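PDB 5FQ8: outer membrane protein Omp121 from Bacteroides thetaiotaomicron, which probably imports a nutrient across the outer membrane as a plugged beta-barrel receptor of the TonB-dependent family, and binds metal ions. Local coordinates for residues B[675-680]-B[692-697]; B[594-599]-B[641-646]; B[729-734]-B[759-764]; B[93-98]-B[959-964]; B[87-92]-B[666-671]. One frame throughout, in Å; residues are numbered along the deposited sequence.

Contact 1: residues B[675-680]-B[692-697]; sequences QIFSLA and MNLGKI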
# COMPACT_ATOMS: atom_id res chain seq x y z
N GLN B 675 -11.24 -19.11 -31.04
CA GLN B 675 -11.16 -18.09 -30.00
C GLN B 675 -9.98 -18.38 -29.07
O GLN B 675 -9.86 -19.48 -28.54
CB GLN B 675 -12.48 -18.05 -29.23
CG GLN B 675 -12.41 -18.02 -27.74
CD GLN B 675 -13.74 -18.34 -27.12
OE1 GLN B 675 -13.93 -18.24 -25.92
NE2 GLN B 675 -14.68 -18.73 -27.95
N ILE B 676 -9.11 -17.39 -28.91
CA ILE B 676 -7.94 -17.55 -28.05
C ILE B 676 -8.36 -17.53 -26.59
O ILE B 676 -9.05 -16.61 -26.14
CB ILE B 676 -6.91 -16.46 -28.33
CG1 ILE B 676 -6.25 -16.65 -29.68
CG2 ILE B 676 -5.85 -16.50 -27.30
CD1 ILE B 676 -6.77 -15.74 -30.72
N PHE B 677 -7.91 -18.51 -25.83
CA PHE B 677 -8.40 -18.71 -24.48
C PHE B 677 -7.33 -19.41 -23.67
O PHE B 677 -6.59 -20.23 -24.21
CB PHE B 677 -9.70 -19.52 -24.52
CG PHE B 677 -10.20 -19.93 -23.19
CD1 PHE B 677 -10.83 -19.04 -22.36
CD2 PHE B 677 -10.08 -21.23 -22.77
CE1 PHE B 677 -11.31 -19.41 -21.15
CE2 PHE B 677 -10.55 -21.61 -21.55
CZ PHE B 677 -11.17 -20.69 -20.73
N SER B 678 -7.23 -19.07 -22.39
CA SER B 678 -6.26 -19.70 -21.50
C SER B 678 -6.86 -21.01 -21.02
O SER B 678 -7.52 -21.08 -19.99
CB SER B 678 -5.92 -18.78 -20.34
OG SER B 678 -5.00 -17.78 -20.75
N LEU B 679 -6.59 -22.07 -21.78
CA LEU B 679 -7.21 -23.37 -21.58
C LEU B 679 -6.55 -24.14 -20.45
O LEU B 679 -5.33 -24.19 -20.35
CB LEU B 679 -7.13 -24.17 -22.86
CG LEU B 679 -7.99 -25.41 -22.95
CD1 LEU B 679 -9.41 -25.01 -22.70
CD2 LEU B 679 -7.82 -26.00 -24.32
N ALA B 680 -7.37 -24.79 -19.62
CA ALA B 680 -6.84 -25.50 -18.46
C ALA B 680 -5.92 -26.64 -18.87
O ALA B 680 -6.11 -27.28 -19.91
CB ALA B 680 -7.97 -26.04 -17.59
N MET B 692 -4.44 -21.19 -26.34
CA MET B 692 -4.52 -21.73 -27.68
C MET B 692 -5.88 -21.40 -28.28
O MET B 692 -6.78 -20.94 -27.59
CB MET B 692 -4.25 -23.23 -27.69
CG MET B 692 -4.97 -24.02 -26.63
SD MET B 692 -4.09 -25.54 -26.20
CE MET B 692 -3.32 -25.95 -27.73
N ASN B 693 -5.98 -21.61 -29.59
CA ASN B 693 -7.23 -21.42 -30.30
C ASN B 693 -8.21 -22.53 -29.97
O ASN B 693 -7.90 -23.71 -30.16
CB ASN B 693 -6.97 -21.39 -31.80
CG ASN B 693 -5.99 -20.33 -32.20
OD1 ASN B 693 -4.88 -20.63 -32.60
ND2 ASN B 693 -6.38 -19.08 -32.08
N LEU B 694 -9.40 -22.17 -29.51
CA LEU B 694 -10.37 -23.18 -29.13
C LEU B 694 -11.10 -23.72 -30.36
O LEU B 694 -10.81 -23.37 -31.51
CB LEU B 694 -11.38 -22.62 -28.15
CG LEU B 694 -10.93 -22.22 -26.76
CD1 LEU B 694 -12.12 -22.03 -25.87
CD2 LEU B 694 -10.02 -23.25 -26.19
N GLY B 695 -12.06 -24.58 -30.10
CA GLY B 695 -12.96 -25.03 -31.13
C GLY B 695 -14.12 -24.08 -31.33
O GLY B 695 -14.08 -22.91 -30.92
N LYS B 696 -15.17 -24.59 -31.95
CA LYS B 696 -16.36 -23.81 -32.24
C LYS B 696 -17.30 -23.79 -31.05
O LYS B 696 -17.63 -24.83 -30.48
CB LYS B 696 -17.08 -24.39 -33.45
CG LYS B 696 -16.27 -24.35 -34.72
CD LYS B 696 -16.88 -25.17 -35.83
CE LYS B 696 -16.00 -25.10 -37.03
NZ LYS B 696 -16.67 -25.58 -38.24
N ILE B 697 -17.72 -22.60 -30.67
CA ILE B 697 -18.84 -22.40 -29.78
C ILE B 697 -20.04 -22.01 -30.63
O ILE B 697 -20.02 -20.98 -31.30
CB ILE B 697 -18.54 -21.33 -28.72
CG1 ILE B 697 -17.20 -21.62 -28.07
CG2 ILE B 697 -19.62 -21.31 -27.67
CD1 ILE B 697 -17.32 -22.58 -26.97
O HOH W 1 -14.10 -20.48 -29.95

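Contact 2: residues B[594-599]-B[641-646]; sequences TGNDAD and SPEMTT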
# COMPACT_ATOMS: atom_id res chain seq x y z
N THR B 594 -16.94 -12.53 -38.98
CA THR B 594 -16.30 -11.47 -38.22
C THR B 594 -15.07 -12.04 -37.53
O THR B 594 -15.18 -12.96 -36.72
CB THR B 594 -17.24 -10.87 -37.18
OG1 THR B 594 -18.38 -10.29 -37.83
CG2 THR B 594 -16.52 -9.79 -36.42
N GLY B 595 -13.91 -11.48 -37.85
CA GLY B 595 -12.68 -11.88 -37.19
C GLY B 595 -12.52 -11.28 -35.81
O GLY B 595 -13.24 -10.37 -35.41
N ASN B 596 -11.55 -11.81 -35.07
CA ASN B 596 -11.30 -11.33 -33.72
C ASN B 596 -9.88 -11.67 -33.32
O ASN B 596 -9.29 -12.62 -33.82
CB ASN B 596 -12.28 -11.96 -32.73
CG ASN B 596 -12.31 -11.24 -31.42
OD1 ASN B 596 -12.00 -10.07 -31.34
ND2 ASN B 596 -12.72 -11.94 -30.39
N ASP B 597 -9.34 -10.87 -32.42
CA ASP B 597 -8.02 -11.08 -31.88
C ASP B 597 -8.13 -11.58 -30.45
O ASP B 597 -9.20 -11.98 -29.99
CB ASP B 597 -7.20 -9.78 -31.97
CG ASP B 597 -7.92 -8.59 -31.37
OD1 ASP B 597 -8.74 -8.75 -30.45
OD2 ASP B 597 -7.66 -7.46 -31.83
N ALA B 598 -7.03 -11.56 -29.73
CA ALA B 598 -7.00 -12.06 -28.37
C ALA B 598 -6.83 -10.93 -27.37
O ALA B 598 -6.62 -9.77 -27.74
CB ALA B 598 -5.87 -13.08 -28.21
N ASP B 599 -6.96 -11.28 -26.10
CA ASP B 599 -6.68 -10.36 -25.02
C ASP B 599 -5.18 -10.03 -25.00
O ASP B 599 -4.37 -10.67 -25.67
CB ASP B 599 -7.13 -10.98 -23.70
CG ASP B 599 -7.55 -9.96 -22.69
OD1 ASP B 599 -6.96 -8.86 -22.68
OD2 ASP B 599 -8.48 -10.26 -21.90
N SER B 641 -3.57 -18.23 -34.09
CA SER B 641 -4.20 -17.66 -35.27
C SER B 641 -5.43 -16.88 -34.84
O SER B 641 -5.92 -17.06 -33.72
CB SER B 641 -4.58 -18.76 -36.25
OG SER B 641 -5.49 -19.64 -35.63
N PRO B 642 -5.97 -16.02 -35.70
CA PRO B 642 -7.09 -15.18 -35.28
C PRO B 642 -8.36 -15.98 -35.03
O PRO B 642 -8.48 -17.14 -35.40
CB PRO B 642 -7.28 -14.22 -36.45
CG PRO B 642 -5.99 -14.26 -37.17
CD PRO B 642 -5.47 -15.64 -37.02
N GLU B 643 -9.31 -15.33 -34.38
CA GLU B 643 -10.64 -15.89 -34.20
C GLU B 643 -11.52 -15.52 -35.38
O GLU B 643 -11.38 -14.46 -35.98
CB GLU B 643 -11.26 -15.40 -32.89
CG GLU B 643 -12.78 -15.53 -32.81
CD GLU B 643 -13.38 -15.03 -31.51
OE1 GLU B 643 -12.73 -15.13 -30.46
OE2 GLU B 643 -14.53 -14.54 -31.54
N MET B 644 -12.43 -16.42 -35.73
CA MET B 644 -13.34 -16.20 -36.84
C MET B 644 -14.71 -16.68 -36.42
O MET B 644 -14.88 -17.86 -36.11
CB MET B 644 -12.86 -16.92 -38.10
CG MET B 644 -13.35 -16.31 -39.37
SD MET B 644 -12.72 -14.66 -39.60
CE MET B 644 -10.98 -14.93 -39.45
N THR B 645 -15.67 -15.77 -36.38
CA THR B 645 -17.07 -16.13 -36.20
C THR B 645 -17.75 -16.15 -37.56
O THR B 645 -17.61 -15.21 -38.33
CB THR B 645 -17.79 -15.16 -35.27
OG1 THR B 645 -17.24 -15.24 -33.95
CG2 THR B 645 -19.25 -15.52 -35.20
N THR B 646 -18.46 -17.24 -37.86
CA THR B 646 -19.25 -17.36 -39.07
C THR B 646 -20.70 -17.54 -38.69
O THR B 646 -21.02 -18.33 -37.79
CB THR B 646 -18.82 -18.53 -39.93
OG1 THR B 646 -17.39 -18.58 -40.00
CG2 THR B 646 -19.36 -18.37 -41.33
O HOH W 2 -15.49 -13.17 -34.14

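Contact 3: residues B[729-734]-B[759-764]; sequences SKVISL and MPVGVF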
# COMPACT_ATOMS: atom_id res chain seq x y z
N SER B 729 -27.26 -23.66 -27.36
CA SER B 729 -25.85 -23.43 -27.08
C SER B 729 -25.09 -24.74 -27.12
O SER B 729 -25.53 -25.73 -26.53
CB SER B 729 -25.66 -22.80 -25.71
OG SER B 729 -24.31 -22.52 -25.46
N LYS B 730 -23.95 -24.76 -27.79
CA LYS B 730 -23.13 -25.97 -27.77
C LYS B 730 -21.69 -25.63 -28.10
O LYS B 730 -21.39 -25.30 -29.24
CB LYS B 730 -23.68 -27.01 -28.73
CG LYS B 730 -22.97 -28.35 -28.69
CD LYS B 730 -23.42 -29.24 -29.83
CE LYS B 730 -23.31 -30.71 -29.48
NZ LYS B 730 -23.37 -31.58 -30.66
N VAL B 731 -20.82 -25.72 -27.09
CA VAL B 731 -19.40 -25.90 -27.36
C VAL B 731 -19.25 -27.11 -28.25
O VAL B 731 -19.85 -28.15 -27.98
CB VAL B 731 -18.63 -26.09 -26.05
CG1 VAL B 731 -17.14 -26.09 -26.29
CG2 VAL B 731 -19.01 -25.02 -25.06
N ILE B 732 -18.50 -27.00 -29.33
CA ILE B 732 -18.38 -28.11 -30.26
C ILE B 732 -17.15 -28.96 -29.98
O ILE B 732 -17.23 -30.18 -29.92
CB ILE B 732 -18.41 -27.61 -31.72
CG1 ILE B 732 -19.85 -27.38 -32.15
CG2 ILE B 732 -17.77 -28.63 -32.63
CD1 ILE B 732 -20.02 -27.24 -33.64
N SER B 733 -16.00 -28.32 -29.79
CA SER B 733 -14.82 -29.05 -29.36
C SER B 733 -13.94 -28.13 -28.54
O SER B 733 -13.91 -26.92 -28.77
CB SER B 733 -14.03 -29.61 -30.55
OG SER B 733 -13.62 -28.57 -31.41
N LEU B 734 -13.27 -28.71 -27.56
CA LEU B 734 -12.18 -28.08 -26.86
C LEU B 734 -10.94 -28.93 -27.08
O LEU B 734 -11.03 -30.16 -26.94
CB LEU B 734 -12.48 -27.96 -25.37
CG LEU B 734 -13.49 -26.87 -25.03
CD1 LEU B 734 -13.85 -26.95 -23.59
CD2 LEU B 734 -12.92 -25.51 -25.34
N MET B 759 -21.18 -30.34 -25.05
CA MET B 759 -22.22 -29.91 -24.13
C MET B 759 -22.40 -28.40 -24.21
O MET B 759 -21.54 -27.70 -24.76
CB MET B 759 -21.85 -30.32 -22.70
CG MET B 759 -21.36 -31.74 -22.55
SD MET B 759 -21.66 -32.36 -20.91
CE MET B 759 -23.41 -32.12 -20.79
N PRO B 760 -23.49 -27.87 -23.69
CA PRO B 760 -23.71 -26.43 -23.76
C PRO B 760 -22.71 -25.68 -22.91
O PRO B 760 -22.06 -26.24 -22.03
CB PRO B 760 -25.14 -26.26 -23.23
CG PRO B 760 -25.76 -27.55 -23.34
CD PRO B 760 -24.67 -28.55 -23.13
N VAL B 761 -22.60 -24.39 -23.18
CA VAL B 761 -21.74 -23.55 -22.35
C VAL B 761 -22.29 -23.50 -20.94
O VAL B 761 -23.49 -23.30 -20.74
CB VAL B 761 -21.64 -22.14 -22.94
CG1 VAL B 761 -21.22 -21.20 -21.89
CG2 VAL B 761 -20.65 -22.12 -24.06
N GLY B 762 -21.42 -23.71 -19.97
CA GLY B 762 -21.81 -23.54 -18.59
C GLY B 762 -22.40 -24.76 -17.93
O GLY B 762 -23.38 -24.64 -17.21
N VAL B 763 -21.79 -25.93 -18.13
CA VAL B 763 -22.28 -27.14 -17.49
C VAL B 763 -21.90 -27.15 -16.03
O VAL B 763 -20.77 -26.80 -15.66
CB VAL B 763 -21.70 -28.37 -18.21
CG1 VAL B 763 -22.12 -29.62 -17.50
CG2 VAL B 763 -22.19 -28.39 -19.62
N PHE B 764 -22.83 -27.56 -15.17
CA PHE B 764 -22.58 -27.66 -13.74
C PHE B 764 -22.31 -29.10 -13.34
O PHE B 764 -22.97 -30.01 -13.83
CB PHE B 764 -23.77 -27.17 -12.92
CG PHE B 764 -23.83 -25.71 -12.75
CD1 PHE B 764 -23.22 -25.10 -11.68
CD2 PHE B 764 -24.53 -24.93 -13.64
CE1 PHE B 764 -23.29 -23.76 -11.50
CE2 PHE B 764 -24.62 -23.60 -13.47
CZ PHE B 764 -24.00 -23.00 -12.39

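Contact 4: residues B[93-98]-B[959-964]; sequences SLSGTN and DLEGNY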
# COMPACT_ATOMS: atom_id res chain seq x y z
N SER B 93 -17.81 -16.01 -26.32
CA SER B 93 -16.48 -15.88 -25.73
C SER B 93 -16.44 -16.72 -24.47
O SER B 93 -17.21 -16.48 -23.53
CB SER B 93 -16.18 -14.40 -25.45
OG SER B 93 -14.81 -14.17 -25.16
N LEU B 94 -15.56 -17.72 -24.44
CA LEU B 94 -15.56 -18.60 -23.28
C LEU B 94 -14.99 -17.89 -22.07
O LEU B 94 -15.36 -18.22 -20.95
CB LEU B 94 -14.78 -19.86 -23.57
CG LEU B 94 -15.42 -21.08 -22.94
CD1 LEU B 94 -16.86 -21.10 -23.35
CD2 LEU B 94 -14.72 -22.31 -23.45
N SER B 95 -14.10 -16.95 -22.28
CA SER B 95 -13.80 -15.98 -21.24
C SER B 95 -13.14 -14.79 -21.87
O SER B 95 -12.12 -14.92 -22.55
CB SER B 95 -12.91 -16.57 -20.16
OG SER B 95 -13.70 -17.12 -19.14
N GLY B 96 -13.79 -13.64 -21.71
CA GLY B 96 -15.11 -13.55 -21.13
C GLY B 96 -15.81 -12.25 -21.50
O GLY B 96 -16.31 -11.51 -20.65
N THR B 97 -15.81 -11.96 -22.79
CA THR B 97 -16.31 -10.69 -23.31
C THR B 97 -17.51 -10.97 -24.21
O THR B 97 -17.35 -11.29 -25.39
CB THR B 97 -15.23 -9.97 -24.09
OG1 THR B 97 -14.05 -9.86 -23.28
CG2 THR B 97 -15.72 -8.58 -24.48
N ASN B 98 -18.72 -10.83 -23.66
CA ASN B 98 -19.90 -11.10 -24.45
C ASN B 98 -20.85 -9.93 -24.58
O ASN B 98 -21.90 -10.07 -25.20
CB ASN B 98 -20.67 -12.29 -23.88
CG ASN B 98 -19.89 -13.56 -23.92
OD1 ASN B 98 -19.95 -14.30 -24.88
ND2 ASN B 98 -19.13 -13.80 -22.88
N ASP B 959 -20.93 -10.81 -16.93
CA ASP B 959 -20.72 -11.59 -18.13
C ASP B 959 -20.82 -13.08 -17.84
O ASP B 959 -21.62 -13.50 -17.00
CB ASP B 959 -19.38 -11.24 -18.77
CG ASP B 959 -19.39 -11.45 -20.25
OD1 ASP B 959 -19.45 -12.61 -20.67
OD2 ASP B 959 -19.38 -10.47 -21.01
N LEU B 960 -20.02 -13.88 -18.54
CA LEU B 960 -20.15 -15.33 -18.44
C LEU B 960 -19.95 -15.83 -17.02
O LEU B 960 -20.77 -16.60 -16.51
CB LEU B 960 -19.15 -16.00 -19.37
CG LEU B 960 -19.26 -17.51 -19.23
CD1 LEU B 960 -20.55 -17.91 -19.83
CD2 LEU B 960 -18.14 -18.15 -19.95
N GLU B 961 -18.88 -15.41 -16.36
CA GLU B 961 -18.61 -15.97 -15.04
C GLU B 961 -19.70 -15.62 -14.05
O GLU B 961 -19.82 -16.31 -13.04
CB GLU B 961 -17.27 -15.48 -14.51
CG GLU B 961 -16.06 -16.04 -15.25
CD GLU B 961 -14.76 -15.45 -14.81
OE1 GLU B 961 -14.68 -14.94 -13.68
OE2 GLU B 961 -13.81 -15.49 -15.61
N GLY B 962 -20.51 -14.61 -14.33
CA GLY B 962 -21.61 -14.30 -13.45
C GLY B 962 -22.70 -15.35 -13.47
O GLY B 962 -23.45 -15.50 -12.50
N ASN B 963 -22.80 -16.11 -14.56
CA ASN B 963 -23.85 -17.10 -14.67
C ASN B 963 -23.71 -18.23 -13.67
O ASN B 963 -24.65 -19.00 -13.52
CB ASN B 963 -23.88 -17.66 -16.09
CG ASN B 963 -24.58 -16.73 -17.06
OD1 ASN B 963 -25.61 -16.14 -16.74
ND2 ASN B 963 -24.03 -16.58 -18.25
N TYR B 964 -22.58 -18.32 -12.98
CA TYR B 964 -22.38 -19.40 -12.03
C TYR B 964 -23.41 -19.36 -10.92
O TYR B 964 -23.84 -20.41 -10.42
CB TYR B 964 -20.97 -19.33 -11.45
CG TYR B 964 -20.73 -20.23 -10.28
CD1 TYR B 964 -21.05 -19.82 -9.00
CD2 TYR B 964 -20.19 -21.48 -10.46
CE1 TYR B 964 -20.85 -20.63 -7.93
CE2 TYR B 964 -19.97 -22.30 -9.39
CZ TYR B 964 -20.31 -21.87 -8.13
OH TYR B 964 -20.11 -22.67 -7.05

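Contact 5: residues B[87-92]-B[666-671]; sequences IIRGVS and SYYNRN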
# COMPACT_ATOMS: atom_id res chain seq x y z
N ILE B 87 -26.40 -9.92 -23.25
CA ILE B 87 -25.83 -10.98 -24.06
C ILE B 87 -26.73 -11.20 -25.26
O ILE B 87 -27.95 -11.32 -25.11
CB ILE B 87 -25.63 -12.27 -23.24
CG1 ILE B 87 -24.86 -11.97 -21.97
CG2 ILE B 87 -24.85 -13.27 -24.03
CD1 ILE B 87 -24.81 -13.13 -21.05
N ILE B 88 -26.14 -11.24 -26.44
CA ILE B 88 -26.89 -11.25 -27.68
C ILE B 88 -26.59 -12.55 -28.39
O ILE B 88 -25.46 -12.78 -28.83
CB ILE B 88 -26.56 -10.04 -28.56
CG1 ILE B 88 -27.23 -8.79 -28.02
CG2 ILE B 88 -27.00 -10.27 -29.99
CD1 ILE B 88 -27.17 -7.66 -28.95
N ARG B 89 -27.61 -13.39 -28.51
CA ARG B 89 -27.50 -14.70 -29.15
C ARG B 89 -26.46 -15.56 -28.44
O ARG B 89 -25.56 -16.14 -29.05
CB ARG B 89 -27.22 -14.56 -30.64
CG ARG B 89 -28.42 -14.03 -31.40
CD ARG B 89 -28.19 -13.89 -32.89
NE ARG B 89 -29.40 -13.48 -33.59
CZ ARG B 89 -29.47 -13.29 -34.90
NH1 ARG B 89 -28.40 -13.49 -35.65
NH2 ARG B 89 -30.60 -12.92 -35.47
N GLY B 90 -26.59 -15.64 -27.12
CA GLY B 90 -25.76 -16.52 -26.32
C GLY B 90 -24.33 -16.06 -26.14
O GLY B 90 -23.89 -15.02 -26.60
N VAL B 91 -23.58 -16.91 -25.44
CA VAL B 91 -22.18 -16.67 -25.12
C VAL B 91 -21.32 -17.26 -26.23
O VAL B 91 -21.41 -18.46 -26.51
CB VAL B 91 -21.82 -17.27 -23.76
CG1 VAL B 91 -20.34 -17.31 -23.59
CG2 VAL B 91 -22.45 -16.48 -22.65
N SER B 92 -20.50 -16.44 -26.86
CA SER B 92 -19.50 -16.97 -27.77
C SER B 92 -18.12 -16.99 -27.16
O SER B 92 -17.34 -17.90 -27.44
CB SER B 92 -19.46 -16.13 -29.04
OG SER B 92 -20.75 -16.05 -29.61
N SER B 666 -36.62 -14.65 -37.14
CA SER B 666 -35.25 -14.87 -37.58
C SER B 666 -34.78 -16.25 -37.15
O SER B 666 -35.14 -16.73 -36.08
CB SER B 666 -34.33 -13.80 -37.01
OG SER B 666 -34.78 -12.53 -37.43
N TYR B 667 -33.99 -16.88 -38.01
CA TYR B 667 -33.34 -18.15 -37.73
C TYR B 667 -31.85 -17.99 -37.98
O TYR B 667 -31.46 -17.62 -39.09
CB TYR B 667 -33.89 -19.27 -38.61
CG TYR B 667 -35.31 -19.67 -38.32
CD1 TYR B 667 -35.60 -20.63 -37.36
CD2 TYR B 667 -36.38 -19.11 -39.02
CE1 TYR B 667 -36.89 -21.01 -37.10
CE2 TYR B 667 -37.68 -19.48 -38.77
CZ TYR B 667 -37.93 -20.43 -37.80
OH TYR B 667 -39.21 -20.81 -37.53
N TYR B 668 -31.04 -18.27 -36.98
CA TYR B 668 -29.61 -17.99 -37.03
C TYR B 668 -28.79 -19.20 -36.64
O TYR B 668 -29.22 -20.04 -35.84
CB TYR B 668 -29.24 -16.84 -36.13
CG TYR B 668 -29.60 -17.06 -34.70
CD1 TYR B 668 -28.74 -17.71 -33.83
CD2 TYR B 668 -30.79 -16.61 -34.20
CE1 TYR B 668 -29.07 -17.91 -32.52
CE2 TYR B 668 -31.13 -16.80 -32.90
CZ TYR B 668 -30.28 -17.45 -32.07
OH TYR B 668 -30.64 -17.61 -30.77
N ASN B 669 -27.59 -19.26 -37.18
CA ASN B 669 -26.65 -20.35 -36.91
C ASN B 669 -25.27 -19.73 -36.79
O ASN B 669 -24.67 -19.36 -37.80
CB ASN B 669 -26.73 -21.40 -38.01
CG ASN B 669 -25.65 -22.45 -37.89
OD1 ASN B 669 -25.81 -23.43 -37.19
ND2 ASN B 669 -24.55 -22.25 -38.60
N ARG B 670 -24.75 -19.64 -35.57
CA ARG B 670 -23.56 -18.88 -35.23
C ARG B 670 -22.45 -19.82 -34.76
O ARG B 670 -22.68 -20.63 -33.86
CB ARG B 670 -23.88 -17.88 -34.12
CG ARG B 670 -22.97 -16.72 -33.96
CD ARG B 670 -23.39 -15.99 -32.70
NE ARG B 670 -23.25 -14.54 -32.77
CZ ARG B 670 -24.15 -13.72 -33.30
NH1 ARG B 670 -25.26 -14.22 -33.81
NH2 ARG B 670 -23.95 -12.42 -33.33
N ASN B 671 -21.27 -19.72 -35.37
CA ASN B 671 -20.10 -20.52 -34.97
C ASN B 671 -18.92 -19.60 -34.71
O ASN B 671 -18.40 -18.98 -35.64
CB ASN B 671 -19.73 -21.55 -36.04
CG ASN B 671 -20.62 -22.78 -36.00
OD1 ASN B 671 -21.40 -23.02 -36.91
ND2 ASN B 671 -20.50 -23.57 -34.95

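Contact 1: residues B[675-680]-B[692-697]
Leu694 reaches back over its partner strand and lays its branched end against Phe677 and Leu679, a compact example of a residue just past a strand packing back on its hairpin partner. With CG set beside the backbone N (chi1 -66°), Leu694 brings that carbon 3.7 Å from Phe677 CB. CD1 then passes obliquely by the phenyl ring, and Leu694 CD2 meets Leu679 CD1 at 4.0 Å. The same residue is tied by its main chain: Leu694 N donates to Gln675 O over 2.9 Å, arriving about 40° above the carbonyl plane. Gln675 stretches out past CG, so that its NE2 packs 3.8 Å from Ile697 CG1 while bonding to Ser92 O of the plug. A water held weakly by Gln675 N and NE2 donates to Gly695 O (2.6 Å), supplementing the direct backbone bonds. Met692 faces Phe677 as an antiparallel hydrogen-bonded pair, bonded N to O in both directions, and its CG touches Leu679 CD2 at 4.2 Å. Strands 661-680 and 689-693 form a beta hairpin. Beyond it, Ile697 returns to pair with Thr672 of strand 661-680, Leu694 rests on Leu734, and Phe677 touches Ser95 of the plug and Thr742 of strand 741-746.

Contact 2: residues B[594-599]-B[641-646]
Asn596 and Glu643 lie side by side and point the same way, illustrating how a directly opposed pair on neighbouring strands can be joined by side chain as well as backbone. Both place CG anti to the main-chain nitrogen, and the glutamate continues fully extended, which lays its CD 3.5 Å from Asn596 CB. Amide and carboxylate planes stand nearly perpendicular (84°). As a result Asn596 ND2 donates to Glu643 OE1 (3.2 Å) from well above the carboxylate plane, 65° out of it, rather than within it. In the backbone, Asn596 N bonds to Glu643 O and Glu643 N to Asn596 O, both at 2.8 Å. The other carboxylate oxygen is held by a water that donates to Glu643 OE2 and to Thr594 O and also bonds to Thr645 OG1, bridging Glu643 to Thr594 and Thr645. That threonine hydroxyl has a further partner in Thr672 OG1, while Thr594 OG1 turns to Ala147 O. On the other face of the sheet, Met644 bends at chi2 and chi3 and curls its SD to 3.7 Å from Gly595 CA. Thr594 and Thr645 complete a second hydrogen-bonded pair. Such antiparallel pairing of neighbouring strands, 582-596 with 643-656, is typical of the transmembrane beta barrel of TonB-dependent receptors.

Contact 3: residues B[729-734]-B[759-764]
Val731 and Val761 form the close-packed side of this contact: their side chains cross at about a right angle and meet through CG2 on each, 3.5 Å apart. In both valines CG2 sits beside the backbone N, which turns this methyl toward the partner, and Ile697 packs on both residues. Next to them the ring of Pro760 sits over the main chain, its CB 3.4 Å from Ser729 O, and Pro760 CA makes a CA-H...O contact with the same oxygen. What joins here is the end of barrel strand 716-731 and the connection leading into strand 763-766, part of a small four-stranded antiparallel sheet. The chain turns a corner at Gly762, where phi is positive (88°), before entering that sheet. Polar links between the segments are slight. Val761 N reaches Ser729 OG at 3.4 Å in a weak but fairly straight bond, and the bond from Val731 N to Met759 O, 3.1 Å long, is weak and strongly bent. Toward the looser, partly exposed side, Lys730 runs extended away from the connection and touches Arg698. Met759 likewise turns its side chain from strand 716-731, to Ile794, and shares chiefly its carbonyl with the barrel strand.

Contact 4: residues B[93-98]-B[959-964]
Asp959 offers its carboxylate to Asn98 in a two-pronged grip, a worked example of one acidic group reading both the backbone and the side chain of a single residue. Asn98 N donates to Asp959 OD2 over 2.8 Å, nearly straight at 160° and on the syn side. The other prong, Asn98 ND2 to Asp959 OD1, comes in near the amide plane onto the syn lone pair; it is modelled very short. OD1 also takes Leu960 N on its anti lone pair, bent and just as short, and both lengths are doubtful. OD2 takes Gln99 NE2, so up to four N-H groups converge on the carboxylate. Gly96 O also faces the group without a bond, 3.3 Å from both Asp959 OD1 and OD2. CG of the aspartate stands anti to its nitrogen (chi1 -152°), which points the group at the plug loop. Asn98 is steadied from behind: Ser93 N donates to Asn98 OD1 (3.1 Å), Ser92 N adds a weak bond to that oxygen, and Asn98 ND2 gives a weak second bond to Ser93 O. Inside the loop Ser95 OG donates to Leu94 O over 2.7 Å, on an in-plane lone pair. Leu960 turns CD2 to the Leu94 carbonyl and also packs on Met798 and Ile744. Despite Gly96 O, the donors would probably help keep the carboxylate ionised, consistent with polar bonding being a main tie between plug loop 93-98 and segment 959-964, in the connection between strands 928-941 and 973-983.

Contact 5: residues B[87-92]-B[666-671]
A buried stack between plug and barrel wall joins Arg89 to Tyr668: the guanidinium lies flat on one face of the ring, planes 13° and centres 4.3 Å apart. The overlap is offset toward the rim, with Arg89 NE 3.5 Å from Tyr668 CD2. Farther back along the same extended chain, Arg89 CD sits almost on the ring normal, 3.8 Å from the centroid of Tyr668, as a CH-pi contact. Tyr668 can lie this way because its CG takes the position between backbone N and carbonyl carbon (chi1 58°), while its hydroxyl bonds to Asn727 OD1. Ser666, Tyr668 and Arg670 face the plug in the alternation usual for a barrel strand of a TonB-dependent receptor, while Tyr667, Asn669 and Asn671 point away. Arg670 bends at chi3 and crosses Arg89 at about a right angle, their guanidinium planes 86° apart. Arg670 NH1 meets the edge of the other group, 3.7 Å from Arg89 NH1. Glu647 binds both of these nitrogens through OE2, which probably compensates the like charges; Glu649 and Glu703 add salt bridges to Arg89. Arg670 NH2 turns back to the plug, donating to Ala158 O and Lys145 O, and Arg670 CD lies 4.1 Å from Ser92 OG.

How the contacts relate
Contacts 1 and 5 each touch all the others; the centre of contact 1 is about 11 Å from that of contact 2 and about 12 Å from that of contact 3. Contacts 2 and 5 meet through neighbouring barrel strands, where Asn671 N and Thr646 O are 2.8 Å apart. Lys696 O and Ile732 N, at 2.6 Å, join contact 1 to contact 3. Contacts 4 and 5 both bring in the plug, whose Leu94 packs against contacts 1 and 3, and their segments alternate along the chain. Contact 3 reaches contact 4 through Val761 CG1, 3.9 Å from Leu960 CD1. All five lie away from the calcium, magnesium and lipid sites.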